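Local structure of N(2),N(2)-dimethylguanosine tRNA methyltransferase (Pyrococcus horikoshii, 2DUL) at residues L43-A57 against F65-D78. The protein probably dimethylates the N2 amino group of guanine 26 in a number of tRNAs, using S-adenosyl-L-methionine as the methyl donor. Residues are numbered along the deposited sequence; the frame is centred on the assembly and turned at random.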
# COMPACT_ATOMS: atom_id res chain seq x y z
N LEU A 43 10.70 -6.24 -3.31
CA LEU A 43 11.82 -5.84 -4.15
C LEU A 43 12.71 -7.02 -4.53
O LEU A 43 13.36 -7.00 -5.57
CB LEU A 43 12.65 -4.75 -3.45
CG LEU A 43 12.26 -3.30 -3.80
CD1 LEU A 43 10.76 -3.11 -3.75
CD2 LEU A 43 12.97 -2.35 -2.85
N ASN A 44 12.72 -8.05 -3.69
CA ASN A 44 13.52 -9.24 -3.97
C ASN A 44 12.87 -10.09 -5.05
O ASN A 44 13.47 -11.06 -5.53
CB ASN A 44 13.73 -10.05 -2.69
CG ASN A 44 14.98 -9.62 -1.94
OD1 ASN A 44 16.09 -9.88 -2.38
ND2 ASN A 44 14.79 -8.95 -0.80
N ILE A 45 11.65 -9.73 -5.42
CA ILE A 45 10.92 -10.44 -6.47
C ILE A 45 10.98 -9.61 -7.75
O ILE A 45 11.30 -10.13 -8.82
CB ILE A 45 9.44 -10.65 -6.09
CG1 ILE A 45 9.34 -11.50 -4.82
CG2 ILE A 45 8.69 -11.33 -7.23
CD1 ILE A 45 9.97 -12.87 -4.94
N LEU A 46 10.68 -8.32 -7.63
CA LEU A 46 10.67 -7.43 -8.79
C LEU A 46 12.05 -6.92 -9.21
O LEU A 46 12.24 -6.57 -10.38
CB LEU A 46 9.73 -6.25 -8.53
CG LEU A 46 8.26 -6.54 -8.88
CD1 LEU A 46 7.87 -7.95 -8.45
CD2 LEU A 46 7.36 -5.51 -8.23
N ASN A 47 12.99 -6.88 -8.28
CA ASN A 47 14.36 -6.46 -8.58
C ASN A 47 14.59 -5.09 -9.22
O ASN A 47 15.38 -4.96 -10.16
CB ASN A 47 15.01 -7.52 -9.49
CG ASN A 47 14.86 -8.93 -8.96
OD1 ASN A 47 14.91 -9.89 -9.73
ND2 ASN A 47 14.69 -9.06 -7.65
N PRO A 48 13.91 -4.03 -8.72
CA PRO A 48 14.14 -2.72 -9.35
C PRO A 48 15.59 -2.26 -9.10
O PRO A 48 16.11 -2.41 -8.00
CB PRO A 48 13.11 -1.83 -8.66
CG PRO A 48 13.00 -2.44 -7.29
CD PRO A 48 12.97 -3.93 -7.59
N LYS A 49 16.22 -1.72 -10.13
CA LYS A 49 17.62 -1.28 -10.03
C LYS A 49 17.84 0.07 -9.35
O LYS A 49 18.68 0.18 -8.44
CB LYS A 49 18.25 -1.25 -11.43
CG LYS A 49 19.70 -0.79 -11.46
CD LYS A 49 20.35 -1.06 -12.82
CE LYS A 49 19.72 -0.24 -13.94
NZ LYS A 49 20.00 1.21 -13.78
N ILE A 50 17.11 1.10 -9.78
CA ILE A 50 17.24 2.44 -9.22
C ILE A 50 16.01 2.74 -8.36
O ILE A 50 14.89 2.80 -8.87
CB ILE A 50 17.34 3.48 -10.35
CG1 ILE A 50 18.41 3.04 -11.36
CG2 ILE A 50 17.70 4.84 -9.78
CD1 ILE A 50 18.49 3.94 -12.58
N VAL A 51 16.22 2.93 -7.07
CA VAL A 51 15.09 3.16 -6.17
C VAL A 51 15.22 4.42 -5.32
O VAL A 51 16.31 4.92 -5.08
CB VAL A 51 14.91 1.95 -5.24
CG1 VAL A 51 14.79 0.68 -6.08
CG2 VAL A 51 16.09 1.84 -4.28
N LEU A 52 14.07 4.93 -4.88
CA LEU A 52 14.02 6.14 -4.07
C LEU A 52 13.22 5.98 -2.77
O LEU A 52 12.09 5.49 -2.78
CB LEU A 52 13.41 7.29 -4.88
CG LEU A 52 13.04 8.55 -4.08
CD1 LEU A 52 14.31 9.22 -3.56
CD2 LEU A 52 12.25 9.51 -4.95
N ASP A 53 13.84 6.39 -1.67
CA ASP A 53 13.20 6.40 -0.35
C ASP A 53 12.95 7.92 -0.24
O ASP A 53 13.81 8.67 0.22
CB ASP A 53 14.19 5.92 0.72
CG ASP A 53 13.65 6.06 2.13
OD1 ASP A 53 12.46 6.39 2.30
OD2 ASP A 53 14.43 5.82 3.09
N ALA A 54 11.77 8.34 -0.70
CA ALA A 54 11.38 9.76 -0.77
C ALA A 54 11.39 10.62 0.50
O ALA A 54 11.78 11.78 0.45
CB ALA A 54 10.02 9.88 -1.46
N LEU A 55 10.93 10.05 1.61
CA LEU A 55 10.88 10.75 2.89
C LEU A 55 11.53 9.78 3.87
O LEU A 55 10.85 9.03 4.57
CB LEU A 55 9.41 11.01 3.25
CG LEU A 55 8.71 11.89 2.20
CD1 LEU A 55 7.32 11.35 1.90
CD2 LEU A 55 8.65 13.32 2.69
N SER A 56 12.86 9.82 3.91
CA SER A 56 13.68 8.91 4.70
C SER A 56 13.81 9.03 6.22
O SER A 56 14.03 8.03 6.89
CB SER A 56 15.09 8.87 4.12
OG SER A 56 15.06 8.66 2.72
N ALA A 57 13.71 10.25 6.75
CA ALA A 57 13.86 10.44 8.20
C ALA A 57 15.23 9.93 8.66
O ALA A 57 16.25 10.59 8.42
CB ALA A 57 12.75 9.71 8.95
N PHE A 65 16.94 -1.20 1.87
CA PHE A 65 16.83 -1.49 0.43
C PHE A 65 18.23 -1.86 -0.08
O PHE A 65 18.40 -2.86 -0.78
CB PHE A 65 16.36 -0.26 -0.34
CG PHE A 65 14.89 0.05 -0.18
CD1 PHE A 65 14.36 1.24 -0.68
CD2 PHE A 65 14.03 -0.85 0.46
CE1 PHE A 65 13.01 1.53 -0.55
CE2 PHE A 65 12.67 -0.56 0.59
CZ PHE A 65 12.16 0.63 0.08
N ALA A 66 19.21 -1.06 0.30
CA ALA A 66 20.59 -1.27 -0.12
C ALA A 66 21.19 -2.56 0.44
O ALA A 66 21.88 -3.30 -0.27
CB ALA A 66 21.45 -0.07 0.28
N LEU A 67 20.93 -2.84 1.71
CA LEU A 67 21.47 -4.04 2.35
C LEU A 67 20.73 -5.35 2.09
O LEU A 67 21.33 -6.42 2.14
CB LEU A 67 21.54 -3.86 3.87
CG LEU A 67 22.48 -2.81 4.48
CD1 LEU A 67 22.15 -2.63 5.96
CD2 LEU A 67 23.93 -3.24 4.29
N GLU A 68 19.44 -5.26 1.79
CA GLU A 68 18.64 -6.47 1.62
C GLU A 68 17.95 -6.75 0.29
O GLU A 68 17.19 -7.71 0.18
CB GLU A 68 17.60 -6.52 2.74
CG GLU A 68 18.21 -6.39 4.13
CD GLU A 68 17.17 -6.24 5.23
OE1 GLU A 68 16.17 -6.99 5.21
OE2 GLU A 68 17.36 -5.38 6.12
N THR A 69 18.19 -5.93 -0.72
CA THR A 69 17.54 -6.14 -2.01
C THR A 69 18.53 -5.96 -3.15
O THR A 69 19.64 -5.46 -2.94
CB THR A 69 16.37 -5.16 -2.23
OG1 THR A 69 16.89 -3.87 -2.59
CG2 THR A 69 15.54 -5.02 -0.95
N PRO A 70 18.15 -6.37 -4.37
CA PRO A 70 19.02 -6.26 -5.55
C PRO A 70 19.17 -4.82 -6.06
O PRO A 70 19.79 -4.60 -7.11
CB PRO A 70 18.32 -7.16 -6.57
CG PRO A 70 17.58 -8.15 -5.72
CD PRO A 70 17.01 -7.26 -4.65
N ALA A 71 18.61 -3.85 -5.35
CA ALA A 71 18.71 -2.46 -5.77
C ALA A 71 20.19 -2.10 -5.93
O ALA A 71 21.01 -2.43 -5.08
CB ALA A 71 18.04 -1.53 -4.74
N GLU A 72 20.52 -1.41 -7.03
CA GLU A 72 21.90 -1.02 -7.31
C GLU A 72 22.20 0.43 -6.95
O GLU A 72 23.32 0.76 -6.54
CB GLU A 72 22.21 -1.25 -8.79
CG GLU A 72 22.36 -2.72 -9.15
CD GLU A 72 22.42 -2.97 -10.65
OE1 GLU A 72 23.08 -2.18 -11.37
OE2 GLU A 72 21.83 -3.96 -11.11
N GLU A 73 21.21 1.29 -7.11
CA GLU A 73 21.36 2.71 -6.80
C GLU A 73 20.20 3.09 -5.90
O GLU A 73 19.03 2.98 -6.29
CB GLU A 73 21.32 3.54 -8.09
CG GLU A 73 21.71 5.00 -7.89
CD GLU A 73 21.73 5.78 -9.20
OE1 GLU A 73 22.54 5.45 -10.09
OE2 GLU A 73 20.93 6.73 -9.33
N VAL A 74 20.51 3.53 -4.69
CA VAL A 74 19.49 3.89 -3.72
C VAL A 74 19.58 5.34 -3.30
O VAL A 74 20.63 5.80 -2.84
CB VAL A 74 19.59 3.01 -2.45
CG1 VAL A 74 18.43 3.31 -1.50
CG2 VAL A 74 19.61 1.53 -2.83
N TRP A 75 18.48 6.07 -3.47
CA TRP A 75 18.43 7.47 -3.09
C TRP A 75 17.63 7.63 -1.80
O TRP A 75 16.56 7.04 -1.63
CB TRP A 75 17.77 8.31 -4.19
CG TRP A 75 18.59 8.44 -5.44
CD1 TRP A 75 19.06 7.42 -6.22
CD2 TRP A 75 19.01 9.66 -6.06
NE1 TRP A 75 19.74 7.93 -7.29
CE2 TRP A 75 19.73 9.30 -7.22
CE3 TRP A 75 18.85 11.01 -5.75
CZ2 TRP A 75 20.29 10.26 -8.08
CZ3 TRP A 75 19.41 11.97 -6.61
CH2 TRP A 75 20.12 11.58 -7.76
N LEU A 76 18.18 8.42 -0.88
CA LEU A 76 17.54 8.70 0.39
C LEU A 76 17.33 10.20 0.43
O LEU A 76 18.26 10.96 0.17
CB LEU A 76 18.43 8.28 1.56
CG LEU A 76 18.77 6.80 1.74
CD1 LEU A 76 19.84 6.39 0.75
CD2 LEU A 76 19.27 6.57 3.17
N ASN A 77 16.12 10.64 0.75
CA ASN A 77 15.85 12.07 0.77
C ASN A 77 15.02 12.53 1.97
O ASN A 77 14.16 11.80 2.45
CB ASN A 77 15.12 12.49 -0.50
CG ASN A 77 14.75 13.96 -0.51
OD1 ASN A 77 15.60 14.82 -0.78
ND2 ASN A 77 13.50 14.26 -0.20
N ASP A 78 15.30 13.74 2.43
CA ASP A 78 14.54 14.35 3.52
C ASP A 78 14.79 15.85 3.51
O ASP A 78 15.91 16.31 3.29
CB ASP A 78 14.93 13.77 4.88
CG ASP A 78 13.82 13.95 5.92
OD1 ASP A 78 13.12 12.96 6.21
OD2 ASP A 78 13.65 15.08 6.42
O HOH W 1 15.48 -4.14 -5.72
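Asn-44 spans the two helix ends through its amide: ND2 donates to Glu-68 O at 2.9 Å, in the amide plane and at 161° at the hydrogen, while OD1 lies against Pro-70 CD. Without this amide, as with an alanine here, Glu-68 O would probably lose its side-chain donor and a gap would open beside the Pro-70 ring. The preceding residue, Leu-43, sets CD2 over a face of the Phe-65 ring, 3.9 Å from its centroid, a CH-pi contact. From the strand side, Val-51 CG2 reaches Phe-65 CD1, Ala-71 CB and Val-74 CG2; with CG1 anti to the carbonyl carbon (chi1 -54°), this methyl falls between backbone N and carbonyl carbon, within reach of all three. Strands 50-53 and 73-78 run parallel, 17° apart, and with helix 60-68 between them form a beta-alpha-beta unit of the class I methyltransferase fold. The ladder alternates through Val-51 and Asp-53, Val-51 N donating to Glu-73 O at 2.9 Å. Across the sheet from Val-51, Leu-52 CD1 meets Trp-75 CB at 3.6 Å, and the indole NE1 bonds Glu-73 OE2 in the ring plane at 2.6 Å; that oxygen also bonds Tyr-131. At the strands' C-terminal ends, Asn-77, its CG anti to backbone N, donates from ND2 to Ala-54 O, which lies in its amide plane, and to Asp-119 O, while OD1 accepts from Asn-117 ND2. Asp-78, predicted to bind S-adenosyl-L-methionine, accepts from Ala-57 N at 2.8 Å on the anti side of OD1, from well out of the carboxylate plane, and its OD2 bonds Ser-80 N.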